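Local coordinates for protein methylenetetrahydrofolate--tRNA-(uracil-5-)-methyltransferase trmFO (Thermus thermophilus, PDB 3G5S) that catalyses the folate-dependent methylation of uridine 54 in tRNA to 5-methyluridine, using bound FAD and the one-carbon unit of methylenetetrahydrofolate, at residues A[64-68]-A[344-348]; A[52-58]-A[91-97]. All coordinates share one frame; numbering follows the deposited sequence.

Contact 1. Residues A[64-68]-A[344-348]; sequences KGLLQ and LESAA. With FAD (flavin-adenine dinucleotide), chain B.
The N-terminal turns of two helices of the FAD-binding fold, 63-74 and 343-361, pack through a leucine pair, Leu67 on Leu344, with a salt bridge between Lys64 and Glu345 beside this apolar contact. The axes of the short segments 64-68 and 344-348 approach to 10.6 Å at an angle of 35°. At that spacing the side chains have to bridge the gap.

Leu67 and Leu344 slide past each other in opposite directions. Leu67 CD2 presses on the branch carbon of its partner, 3.5 Å from Leu344 CG, a tight carbon contact. Both leucines place CG anti to the backbone N (chi1 -173° in Leu67), which directs each branched end across the interface. The CD2 methyl of Leu344 reaches the facing helix itself, lying 3.4 Å from the backbone oxygen Lys64 O, and the side chain of Gln68 crosses that of Leu344 at about a right angle, CG against CD2. The other methyl of Leu67, CD1, rests on Ala348 CB at 3.9 Å, and Met374 of helix 374-384 also packs against Leu67.

On the second helix, the next residue after Leu344 carries the charge, and Ser346 turns instead to the cofactor, with OG 3.4 Å from FAD O5', while that hydroxyl is hydrogen-bonded to Gly342 O. Glu345 is buried, and its OE2 also accepts from the backbone N of Ala395, so this oxygen is gripped twice. The lysine chain runs extended to CE and bends only at its last torsion (chi4 -82°), turning the ammonium onto the carboxylate: Lys64 NZ meets the syn lone pair of Glu345 OE2 at 2.7 Å and makes a weak bond to Glu345 OE1 at 3.0 Å.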
ATOM      1  N   LYS A  64       6.937  -8.949  -2.903  1.00 11.14           N
ATOM      2  CA  LYS A  64       5.897  -9.094  -3.911  1.00 11.71           C
ATOM      3  C   LYS A  64       5.877 -10.517  -4.475  1.00 11.06           C
ATOM      4  O   LYS A  64       4.822 -11.025  -4.848  1.00 11.82           O
ATOM      5  CB  LYS A  64       6.079  -8.051  -5.014  1.00 15.04           C
ATOM      6  CG  LYS A  64       5.666  -6.633  -4.585  1.00 18.47           C
ATOM      7  CD  LYS A  64       5.893  -5.608  -5.686  1.00 20.72           C
ATOM      8  CE  LYS A  64       5.492  -4.211  -5.244  1.00 21.77           C
ATOM      9  NZ  LYS A  64       4.030  -3.959  -5.354  1.00 21.95           N
ATOM     10  N   GLY A  65       7.041 -11.155  -4.530  1.00 11.30           N
ATOM     11  CA  GLY A  65       7.115 -12.544  -4.949  1.00 11.74           C
ATOM     12  C   GLY A  65       6.363 -13.464  -4.005  1.00 11.06           C
ATOM     13  O   GLY A  65       5.675 -14.389  -4.438  1.00 11.54           O
ATOM     14  N   LEU A  66       6.485 -13.220  -2.704  1.00 10.49           N
ATOM     15  CA  LEU A  66       5.699 -13.985  -1.748  1.00  9.86           C
ATOM     16  C   LEU A  66       4.204 -13.737  -1.958  1.00  9.55           C
ATOM     17  O   LEU A  66       3.408 -14.675  -1.981  1.00  9.85           O
ATOM     18  CB  LEU A  66       6.096 -13.654  -0.317  1.00 10.46           C
ATOM     19  CG  LEU A  66       5.221 -14.267   0.774  1.00 10.67           C
ATOM     20  CD1 LEU A  66       5.111 -15.783   0.642  1.00 11.57           C
ATOM     21  CD2 LEU A  66       5.707 -13.877   2.160  1.00 10.44           C
ATOM     22  N   LEU A  67       3.812 -12.479  -2.121  1.00  9.67           N
ATOM     23  CA  LEU A  67       2.395 -12.180  -2.305  1.00  9.97           C
ATOM     24  C   LEU A  67       1.852 -12.836  -3.584  1.00  9.45           C
ATOM     25  O   LEU A  67       0.724 -13.337  -3.601  1.00 10.11           O
ATOM     26  CB  LEU A  67       2.167 -10.670  -2.301  1.00 11.08           C
ATOM     27  CG  LEU A  67       0.706 -10.207  -2.319  1.00 11.38           C
ATOM     28  CD1 LEU A  67      -0.096 -10.785  -1.173  1.00 12.47           C
ATOM     29  CD2 LEU A  67       0.645  -8.694  -2.278  1.00 13.75           C
ATOM     30  N   GLN A  68       2.655 -12.850  -4.651  1.00  9.72           N
ATOM     31  CA  GLN A  68       2.271 -13.553  -5.873  1.00 10.10           C
ATOM     32  C   GLN A  68       2.010 -15.029  -5.603  1.00 10.47           C
ATOM     33  O   GLN A  68       1.016 -15.591  -6.057  1.00 10.98           O
ATOM     34  CB  GLN A  68       3.358 -13.411  -6.941  1.00 11.04           C
ATOM     35  CG  GLN A  68       3.460 -12.004  -7.509  1.00 11.62           C
ATOM     36  CD  GLN A  68       4.744 -11.760  -8.277  1.00 12.80           C
ATOM     37  OE1 GLN A  68       5.522 -12.680  -8.530  1.00 14.12           O
ATOM     38  NE2 GLN A  68       4.975 -10.506  -8.651  1.00 13.99           N
ATOM     39  N   LEU A 344      -0.928  -5.847  -7.492  1.00 10.48           N
ATOM     40  CA  LEU A 344      -1.044  -7.100  -6.774  1.00 11.44           C
ATOM     41  C   LEU A 344      -1.654  -6.929  -5.386  1.00  9.97           C
ATOM     42  O   LEU A 344      -2.526  -7.699  -4.976  1.00 10.31           O
ATOM     43  CB  LEU A 344       0.359  -7.694  -6.663  1.00 14.34           C
ATOM     44  CG  LEU A 344       0.592  -8.888  -5.765  1.00 17.56           C
ATOM     45  CD1 LEU A 344      -0.088 -10.093  -6.370  1.00 19.39           C
ATOM     46  CD2 LEU A 344       2.089  -9.126  -5.599  1.00 18.29           C
ATOM     47  N   GLU A 345      -1.179  -5.922  -4.660  1.00  9.41           N
ATOM     48  CA  GLU A 345      -1.725  -5.604  -3.348  1.00  9.29           C
ATOM     49  C   GLU A 345      -3.212  -5.292  -3.459  1.00  8.99           C
ATOM     50  O   GLU A 345      -4.007  -5.657  -2.584  1.00  9.27           O
ATOM     51  CB  GLU A 345      -1.004  -4.394  -2.763  1.00  9.77           C
ATOM     52  CG  GLU A 345       0.449  -4.646  -2.330  1.00  9.88           C
ATOM     53  CD  GLU A 345       1.492  -4.528  -3.441  1.00 10.08           C
ATOM     54  OE1 GLU A 345       1.158  -4.545  -4.647  1.00 10.37           O
ATOM     55  OE2 GLU A 345       2.687  -4.430  -3.088  1.00 10.64           O
ATOM     56  N   SER A 346      -3.581  -4.602  -4.529  1.00  8.87           N
ATOM     57  CA  SER A 346      -4.979  -4.274  -4.743  1.00  9.32           C
ATOM     58  C   SER A 346      -5.796  -5.545  -4.992  1.00  9.42           C
ATOM     59  O   SER A 346      -6.832  -5.755  -4.363  1.00  9.70           O
ATOM     60  CB  SER A 346      -5.110  -3.253  -5.870  1.00 10.05           C
ATOM     61  OG  SER A 346      -4.512  -2.025  -5.481  1.00 10.27           O
ATOM     62  N   ALA A 347      -5.327  -6.401  -5.893  1.00  9.29           N
ATOM     63  CA  ALA A 347      -5.998  -7.673  -6.121  1.00  9.74           C
ATOM     64  C   ALA A 347      -6.099  -8.506  -4.840  1.00  9.00           C
ATOM     65  O   ALA A 347      -7.131  -9.108  -4.561  1.00  9.54           O
ATOM     66  CB  ALA A 347      -5.288  -8.453  -7.225  1.00 11.41           C
ATOM     67  N   ALA A 348      -5.022  -8.538  -4.059  1.00  9.00           N
ATOM     68  CA  ALA A 348      -4.982  -9.376  -2.868  1.00  9.45           C
ATOM     69  C   ALA A 348      -5.959  -8.899  -1.791  1.00  8.73           C
ATOM     70  O   ALA A 348      -6.640  -9.711  -1.148  1.00  9.29           O
ATOM     71  CB  ALA A 348      -3.561  -9.462  -2.328  1.00 10.72           C
TER
HETATM   72  PA  FAD B 444      -8.478   0.656 -10.136  1.00 10.67           P
HETATM   73  O1A FAD B 444      -8.225   2.068 -10.579  1.00 11.62           O
HETATM   74  O2A FAD B 444      -7.743  -0.449 -10.829  1.00 11.15           O
HETATM   75  O5B FAD B 444     -10.035   0.306 -10.211  1.00 10.59           O
HETATM   76  C5B FAD B 444     -11.018   1.199  -9.725  1.00 11.11           C
HETATM   77  C4B FAD B 444     -12.221   1.085 -10.641  1.00 11.06           C
HETATM   78  O4B FAD B 444     -13.308   1.797 -10.074  1.00 11.27           O
HETATM   79  C3B FAD B 444     -11.957   1.715 -12.007  1.00 11.74           C
HETATM   80  O3B FAD B 444     -12.278   0.811 -13.047  1.00 12.32           O
HETATM   81  C2B FAD B 444     -12.858   2.950 -12.031  1.00 12.17           C
HETATM   82  O2B FAD B 444     -13.356   3.294 -13.307  1.00 13.18           O
HETATM   83  C1B FAD B 444     -13.980   2.531 -11.100  1.00 11.61           C
HETATM   84  N9A FAD B 444     -14.727   3.589 -10.403  1.00 12.28           N
HETATM   85  C8A FAD B 444     -14.224   4.659  -9.715  1.00 12.36           C
HETATM   86  N7A FAD B 444     -15.248   5.320  -9.138  1.00 12.35           N
HETATM   87  C5A FAD B 444     -16.400   4.667  -9.448  1.00 12.13           C
HETATM   88  C6A FAD B 444     -17.734   4.886  -9.136  1.00 12.86           C
HETATM   89  N6A FAD B 444     -18.119   5.801  -8.237  1.00 13.38           N
HETATM   90  N1A FAD B 444     -18.669   4.009  -9.615  1.00 13.18           N
HETATM   91  C2A FAD B 444     -18.316   2.944 -10.410  1.00 13.01           C
HETATM   92  N3A FAD B 444     -16.996   2.714 -10.725  1.00 12.54           N
HETATM   93  C4A FAD B 444     -16.078   3.578 -10.245  1.00 11.85           C
HETATM   94  N1  FAD B 444       0.432   0.307  -9.532  1.00 15.04           N
HETATM   95  C2  FAD B 444       1.497  -0.527  -9.757  1.00 16.21           C
HETATM   96  O2  FAD B 444       1.636  -1.555  -9.097  1.00 16.23           O
HETATM   97  N3  FAD B 444       2.417  -0.207 -10.738  1.00 18.11           N
HETATM   98  C4  FAD B 444       2.301   0.934 -11.515  1.00 18.79           C
HETATM   99  O4  FAD B 444       3.138   1.189 -12.389  1.00 21.94           O
HETATM  100  C4X FAD B 444       1.212   1.773 -11.277  1.00 17.33           C
HETATM  101  N5  FAD B 444       1.044   2.926 -12.010  1.00 19.08           N
HETATM  102  C5X FAD B 444      -0.044   3.740 -11.767  1.00 17.96           C
HETATM  103  C6  FAD B 444      -0.208   4.897 -12.522  1.00 18.31           C
HETATM  104  C7  FAD B 444      -1.287   5.739 -12.293  1.00 18.98           C
HETATM  105  C7M FAD B 444      -1.458   6.989 -13.112  1.00 20.72           C
HETATM  106  C8  FAD B 444      -2.211   5.413 -11.306  1.00 19.27           C
HETATM  107  C8M FAD B 444      -3.385   6.314 -11.049  1.00 21.41           C
HETATM  108  C9  FAD B 444      -2.051   4.254 -10.550  1.00 17.50           C
HETATM  109  C9A FAD B 444      -0.967   3.410 -10.774  1.00 16.22           C
HETATM  110  N10 FAD B 444      -0.795   2.263 -10.009  1.00 14.49           N
HETATM  111  C10 FAD B 444       0.289   1.451 -10.283  1.00 15.38           C
HETATM  112  C1' FAD B 444      -1.334   2.230  -8.597  1.00 13.26           C
HETATM  113  C2' FAD B 444      -2.348   1.103  -8.334  1.00 12.03           C
HETATM  114  O2' FAD B 444      -1.719  -0.126  -8.015  1.00 11.65           O
HETATM  115  C3' FAD B 444      -3.335   0.932  -9.488  1.00 11.23           C
HETATM  116  O3' FAD B 444      -4.082   2.130  -9.565  1.00 12.20           O
HETATM  117  C4' FAD B 444      -4.286  -0.249  -9.303  1.00 11.28           C
HETATM  118  O4' FAD B 444      -4.984  -0.435 -10.518  1.00 11.90           O
HETATM  119  C5' FAD B 444      -5.244  -0.041  -8.136  1.00 10.60           C
HETATM  120  O5' FAD B 444      -6.263  -1.017  -8.179  1.00 10.09           O
HETATM  121  P   FAD B 444      -7.729  -0.641  -7.660  1.00  9.68           P
HETATM  122  O1P FAD B 444      -7.680  -0.128  -6.256  1.00  9.56           O
HETATM  123  O2P FAD B 444      -8.597  -1.825  -7.933  1.00 10.20           O
HETATM  124  O3P FAD B 444      -8.160   0.615  -8.564  1.00  9.96           O

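Contact 2. Residues A[52-58]-A[91-97]; sequences SNSLGGE and GALAVDR. With FAD (flavin-adenine dinucleotide), chain B.
Strands 54-57 and 92-95 form an antiparallel pair interrupted by a beta bulge, with 54-57 as the edge strand and 92-95 in the centre of a small three-stranded sheet beside the flavin. Ser54 faces Ala94 and Gly57 faces Ala92, both as non-hydrogen-bonded pairs, with the register shifted by one residue between them.

Backbone bonds hold the strands together. Leu55 N points almost straight at Leu93 O (2.7 Å), Leu93 N returns a bond to Gly56 O, Val95 N binds Asn53 O, and Glu58 N reaches Gly91 O beyond the bulge. Two successive ST turns shape the first strand: Ser52 OG accepts from Ser54 N, and Ser54 OG from Gly56 N.

Among side-chain polar contacts, Asn53 has CG in the crowded position between its backbone N and carbonyl carbon (chi1 68°), which brings the amide back over the partner strand. Its ND2 donates to Val95 O at 2.9 Å, from above the carbonyl plane. With an alanine here the amide is gone, and Val95 O would probably be left without this donor and the Ala94 methyl without its cover.

Apolar contacts gather on the face of Leu55 and Leu93, against helix 77-84, where Leu55 CD1 meets Leu93 CD2 at 4.0 Å and Ala82 packs on both leucines. Glu58 lays its CG 3.7 Å from Leu93 CB, while its carboxylate pairs with Arg86.

Toward the flavin, Ser52 N makes a weak bond to FAD O4. Arg97, whose NE binds Cys51 O, holds its guanidinium flat against Asn53, with Asn53 CB centred 3.7 Å above its plane.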
ATOM      1  N   SER A  52       2.703   0.825 -15.719  1.00 19.40           N
ATOM      2  CA  SER A  52       3.676  -0.246 -15.924  1.00 17.74           C
ATOM      3  C   SER A  52       2.982  -1.597 -15.997  1.00 16.72           C
ATOM      4  O   SER A  52       1.955  -1.804 -15.357  1.00 17.93           O
ATOM      5  CB  SER A  52       4.719  -0.266 -14.806  1.00 20.28           C
ATOM      6  OG  SER A  52       5.513  -1.441 -14.875  1.00 23.28           O
ATOM      7  N   ASN A  53       3.542  -2.522 -16.771  1.00 16.30           N
ATOM      8  CA  ASN A  53       2.960  -3.855 -16.867  1.00 16.73           C
ATOM      9  C   ASN A  53       3.576  -4.857 -15.890  1.00 15.29           C
ATOM     10  O   ASN A  53       3.319  -6.054 -15.982  1.00 16.15           O
ATOM     11  CB  ASN A  53       3.015  -4.380 -18.302  1.00 18.38           C
ATOM     12  CG  ASN A  53       4.426  -4.664 -18.765  1.00 19.45           C
ATOM     13  OD1 ASN A  53       5.389  -4.087 -18.258  1.00 21.34           O
ATOM     14  ND2 ASN A  53       4.559  -5.558 -19.736  1.00 20.56           N
ATOM     15  N   SER A  54       4.367  -4.365 -14.940  1.00 15.89           N
ATOM     16  CA  SER A  54       4.986  -5.235 -13.946  1.00 15.98           C
ATOM     17  C   SER A  54       4.130  -5.415 -12.699  1.00 15.36           C
ATOM     18  O   SER A  54       3.594  -4.445 -12.156  1.00 16.24           O
ATOM     19  CB  SER A  54       6.351  -4.695 -13.529  1.00 17.83           C
ATOM     20  OG  SER A  54       6.880  -5.480 -12.472  1.00 18.14           O
ATOM     21  N   LEU A  55       4.018  -6.661 -12.248  1.00 15.22           N
ATOM     22  CA  LEU A  55       3.332  -6.984 -11.004  1.00 15.41           C
ATOM     23  C   LEU A  55       4.315  -7.197  -9.853  1.00 15.53           C
ATOM     24  O   LEU A  55       3.906  -7.562  -8.754  1.00 16.36           O
ATOM     25  CB  LEU A  55       2.448  -8.223 -11.171  1.00 17.66           C
ATOM     26  CG  LEU A  55       1.309  -8.118 -12.189  1.00 22.35           C
ATOM     27  CD1 LEU A  55       0.506  -9.405 -12.219  1.00 23.27           C
ATOM     28  CD2 LEU A  55       0.411  -6.937 -11.882  1.00 24.52           C
ATOM     29  N   GLY A  56       5.605  -6.984 -10.112  1.00 15.41           N
ATOM     30  CA  GLY A  56       6.619  -7.070  -9.076  1.00 15.69           C
ATOM     31  C   GLY A  56       7.604  -8.206  -9.288  1.00 14.89           C
ATOM     32  O   GLY A  56       7.347  -9.133 -10.055  1.00 14.14           O
ATOM     33  N   GLY A  57       8.737  -8.133  -8.597  1.00 16.27           N
ATOM     34  CA  GLY A  57       9.743  -9.178  -8.664  1.00 16.51           C
ATOM     35  C   GLY A  57       9.226 -10.518  -8.168  1.00 15.77           C
ATOM     36  O   GLY A  57       8.499 -10.584  -7.179  1.00 17.42           O
ATOM     37  N   GLU A  58       9.620 -11.589  -8.851  1.00 15.74           N
ATOM     38  CA  GLU A  58       9.120 -12.937  -8.570  1.00 16.39           C
ATOM     39  C   GLU A  58       9.956 -13.718  -7.569  1.00 16.52           C
ATOM     40  O   GLU A  58       9.497 -14.717  -7.012  1.00 18.57           O
ATOM     41  CB  GLU A  58       9.116 -13.765  -9.853  1.00 19.98           C
ATOM     42  CG  GLU A  58       8.055 -13.423 -10.857  1.00 21.72           C
ATOM     43  CD  GLU A  58       7.885 -14.548 -11.857  1.00 22.63           C
ATOM     44  OE1 GLU A  58       8.721 -14.665 -12.780  1.00 25.87           O
ATOM     45  OE2 GLU A  58       6.930 -15.333 -11.704  1.00 23.29           O
ATOM     46  N   GLY A  91      13.185 -10.594 -14.448  1.00 24.16           N
ATOM     47  CA  GLY A  91      13.050 -11.013 -13.062  1.00 22.97           C
ATOM     48  C   GLY A  91      11.699 -10.681 -12.458  1.00 20.46           C
ATOM     49  O   GLY A  91      11.314 -11.229 -11.424  1.00 21.62           O
ATOM     50  N   ALA A  92      10.977  -9.769 -13.104  1.00 18.38           N
ATOM     51  CA  ALA A  92       9.648  -9.396 -12.652  1.00 17.02           C
ATOM     52  C   ALA A  92       8.604 -10.215 -13.383  1.00 15.66           C
ATOM     53  O   ALA A  92       8.829 -10.685 -14.501  1.00 16.32           O
ATOM     54  CB  ALA A  92       9.413  -7.919 -12.888  1.00 19.36           C
ATOM     55  N   LEU A  93       7.458 -10.386 -12.737  1.00 14.58           N
ATOM     56  CA  LEU A  93       6.277 -10.899 -13.401  1.00 13.85           C
ATOM     57  C   LEU A  93       5.626  -9.723 -14.099  1.00 14.95           C
ATOM     58  O   LEU A  93       5.174  -8.787 -13.450  1.00 16.38           O
ATOM     59  CB  LEU A  93       5.320 -11.497 -12.374  1.00 14.43           C
ATOM     60  CG  LEU A  93       3.967 -11.975 -12.902  1.00 14.89           C
ATOM     61  CD1 LEU A  93       4.135 -13.069 -13.951  1.00 15.40           C
ATOM     62  CD2 LEU A  93       3.093 -12.458 -11.752  1.00 16.30           C
ATOM     63  N   ALA A  94       5.615  -9.754 -15.424  1.00 15.39           N
ATOM     64  CA  ALA A  94       4.995  -8.691 -16.202  1.00 15.95           C
ATOM     65  C   ALA A  94       4.044  -9.309 -17.209  1.00 16.26           C
ATOM     66  O   ALA A  94       4.176 -10.485 -17.565  1.00 16.86           O
ATOM     67  CB  ALA A  94       6.053  -7.848 -16.903  1.00 18.73           C
ATOM     68  N   VAL A  95       3.081  -8.512 -17.659  1.00 15.69           N
ATOM     69  CA  VAL A  95       1.996  -9.028 -18.472  1.00 15.56           C
ATOM     70  C   VAL A  95       1.774  -8.238 -19.750  1.00 16.19           C
ATOM     71  O   VAL A  95       2.053  -7.038 -19.827  1.00 17.52           O
ATOM     72  CB  VAL A  95       0.665  -9.043 -17.684  1.00 15.74           C
ATOM     73  CG1 VAL A  95       0.813  -9.870 -16.419  1.00 16.83           C
ATOM     74  CG2 VAL A  95       0.208  -7.618 -17.354  1.00 16.01           C
ATOM     75  N   ASP A  96       1.264  -8.933 -20.755  1.00 15.70           N
ATOM     76  CA  ASP A  96       0.650  -8.278 -21.893  1.00 16.17           C
ATOM     77  C   ASP A  96      -0.653  -7.685 -21.363  1.00 14.85           C
ATOM     78  O   ASP A  96      -1.546  -8.419 -20.948  1.00 15.05           O
ATOM     79  CB  ASP A  96       0.390  -9.302 -22.996  1.00 18.27           C
ATOM     80  CG  ASP A  96      -0.250  -8.694 -24.218  1.00 19.65           C
ATOM     81  OD1 ASP A  96      -1.365  -8.144 -24.117  1.00 20.46           O
ATOM     82  OD2 ASP A  96       0.352  -8.782 -25.302  1.00 22.29           O
ATOM     83  N   ARG A  97      -0.746  -6.358 -21.337  1.00 15.27           N
ATOM     84  CA  ARG A  97      -1.850  -5.695 -20.641  1.00 15.83           C
ATOM     85  C   ARG A  97      -3.219  -6.075 -21.210  1.00 15.25           C
ATOM     86  O   ARG A  97      -4.174  -6.292 -20.465  1.00 15.13           O
ATOM     87  CB  ARG A  97      -1.676  -4.172 -20.679  1.00 16.92           C
ATOM     88  CG  ARG A  97      -0.453  -3.619 -19.946  1.00 18.66           C
ATOM     89  CD  ARG A  97      -0.342  -2.125 -20.237  1.00 22.30           C
ATOM     90  NE  ARG A  97       0.854  -1.484 -19.694  1.00 23.92           N
ATOM     91  CZ  ARG A  97       2.034  -1.461 -20.306  1.00 24.22           C
ATOM     92  NH1 ARG A  97       2.190  -2.070 -21.475  1.00 26.13           N
ATOM     93  NH2 ARG A  97       3.063  -0.839 -19.747  1.00 23.61           N
TER
HETATM   94  PA  FAD B 444      -8.478   0.656 -10.136  1.00 10.67           P
HETATM   95  O1A FAD B 444      -8.225   2.068 -10.579  1.00 11.62           O
HETATM   96  O2A FAD B 444      -7.743  -0.449 -10.829  1.00 11.15           O
HETATM   97  O5B FAD B 444     -10.035   0.306 -10.211  1.00 10.59           O
HETATM   98  C5B FAD B 444     -11.018   1.199  -9.725  1.00 11.11           C
HETATM   99  C4B FAD B 444     -12.221   1.085 -10.641  1.00 11.06           C
HETATM  100  O4B FAD B 444     -13.308   1.797 -10.074  1.00 11.27           O
HETATM  101  C3B FAD B 444     -11.957   1.715 -12.007  1.00 11.74           C
HETATM  102  O3B FAD B 444     -12.278   0.811 -13.047  1.00 12.32           O
HETATM  103  C2B FAD B 444     -12.858   2.950 -12.031  1.00 12.17           C
HETATM  104  O2B FAD B 444     -13.356   3.294 -13.307  1.00 13.18           O
HETATM  105  C1B FAD B 444     -13.980   2.531 -11.100  1.00 11.61           C
HETATM  106  N9A FAD B 444     -14.727   3.589 -10.403  1.00 12.28           N
HETATM  107  C8A FAD B 444     -14.224   4.659  -9.715  1.00 12.36           C
HETATM  108  N7A FAD B 444     -15.248   5.320  -9.138  1.00 12.35           N
HETATM  109  C5A FAD B 444     -16.400   4.667  -9.448  1.00 12.13           C
HETATM  110  C6A FAD B 444     -17.734   4.886  -9.136  1.00 12.86           C
HETATM  111  N6A FAD B 444     -18.119   5.801  -8.237  1.00 13.38           N
HETATM  112  N1A FAD B 444     -18.669   4.009  -9.615  1.00 13.18           N
HETATM  113  C2A FAD B 444     -18.316   2.944 -10.410  1.00 13.01           C
HETATM  114  N3A FAD B 444     -16.996   2.714 -10.725  1.00 12.54           N
HETATM  115  C4A FAD B 444     -16.078   3.578 -10.245  1.00 11.85           C
HETATM  116  N1  FAD B 444       0.432   0.307  -9.532  1.00 15.04           N
HETATM  117  C2  FAD B 444       1.497  -0.527  -9.757  1.00 16.21           C
HETATM  118  O2  FAD B 444       1.636  -1.555  -9.097  1.00 16.23           O
HETATM  119  N3  FAD B 444       2.417  -0.207 -10.738  1.00 18.11           N
HETATM  120  C4  FAD B 444       2.301   0.934 -11.515  1.00 18.79           C
HETATM  121  O4  FAD B 444       3.138   1.189 -12.389  1.00 21.94           O
HETATM  122  C4X FAD B 444       1.212   1.773 -11.277  1.00 17.33           C
HETATM  123  N5  FAD B 444       1.044   2.926 -12.010  1.00 19.08           N
HETATM  124  C5X FAD B 444      -0.044   3.740 -11.767  1.00 17.96           C
HETATM  125  C6  FAD B 444      -0.208   4.897 -12.522  1.00 18.31           C
HETATM  126  C7  FAD B 444      -1.287   5.739 -12.293  1.00 18.98           C
HETATM  127  C7M FAD B 444      -1.458   6.989 -13.112  1.00 20.72           C
HETATM  128  C8  FAD B 444      -2.211   5.413 -11.306  1.00 19.27           C
HETATM  129  C8M FAD B 444      -3.385   6.314 -11.049  1.00 21.41           C
HETATM  130  C9  FAD B 444      -2.051   4.254 -10.550  1.00 17.50           C
HETATM  131  C9A FAD B 444      -0.967   3.410 -10.774  1.00 16.22           C
HETATM  132  N10 FAD B 444      -0.795   2.263 -10.009  1.00 14.49           N
HETATM  133  C10 FAD B 444       0.289   1.451 -10.283  1.00 15.38           C
HETATM  134  C1' FAD B 444      -1.334   2.230  -8.597  1.00 13.26           C
HETATM  135  C2' FAD B 444      -2.348   1.103  -8.334  1.00 12.03           C
HETATM  136  O2' FAD B 444      -1.719  -0.126  -8.015  1.00 11.65           O
HETATM  137  C3' FAD B 444      -3.335   0.932  -9.488  1.00 11.23           C
HETATM  138  O3' FAD B 444      -4.082   2.130  -9.565  1.00 12.20           O
HETATM  139  C4' FAD B 444      -4.286  -0.249  -9.303  1.00 11.28           C
HETATM  140  O4' FAD B 444      -4.984  -0.435 -10.518  1.00 11.90           O
HETATM  141  C5' FAD B 444      -5.244  -0.041  -8.136  1.00 10.60           C
HETATM  142  O5' FAD B 444      -6.263  -1.017  -8.179  1.00 10.09           O
HETATM  143  P   FAD B 444      -7.729  -0.641  -7.660  1.00  9.68           P
HETATM  144  O1P FAD B 444      -7.680  -0.128  -6.256  1.00  9.56           O
HETATM  145  O2P FAD B 444      -8.597  -1.825  -7.933  1.00 10.20           O
HETATM  146  O3P FAD B 444      -8.160   0.615  -8.564  1.00  9.96           O

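Contacts 1 and 2 illustrate how neighbouring contacts can border one cofactor: their centres lie 11 Å apart, and both touch FAD, at different points of the molecule. Contact 1 supplies Ser346 beside O5', at the phosphate end of the ribityl chain, whereas contact 2 brings Ser52 to the flavin carbonyl O4. Strand 54-57 and helix 63-74 are consecutive elements, joined by a short connection, and the two contacts also touch. Gln68 is the joint: its NE2 lies 3.1 Å from Gly56 O, to which it donates, and makes a weak bond to Leu55 O. Alongside, Lys64 CD packs 3.8 Å from Gly56 CA, laying the lysine chain against Gly56.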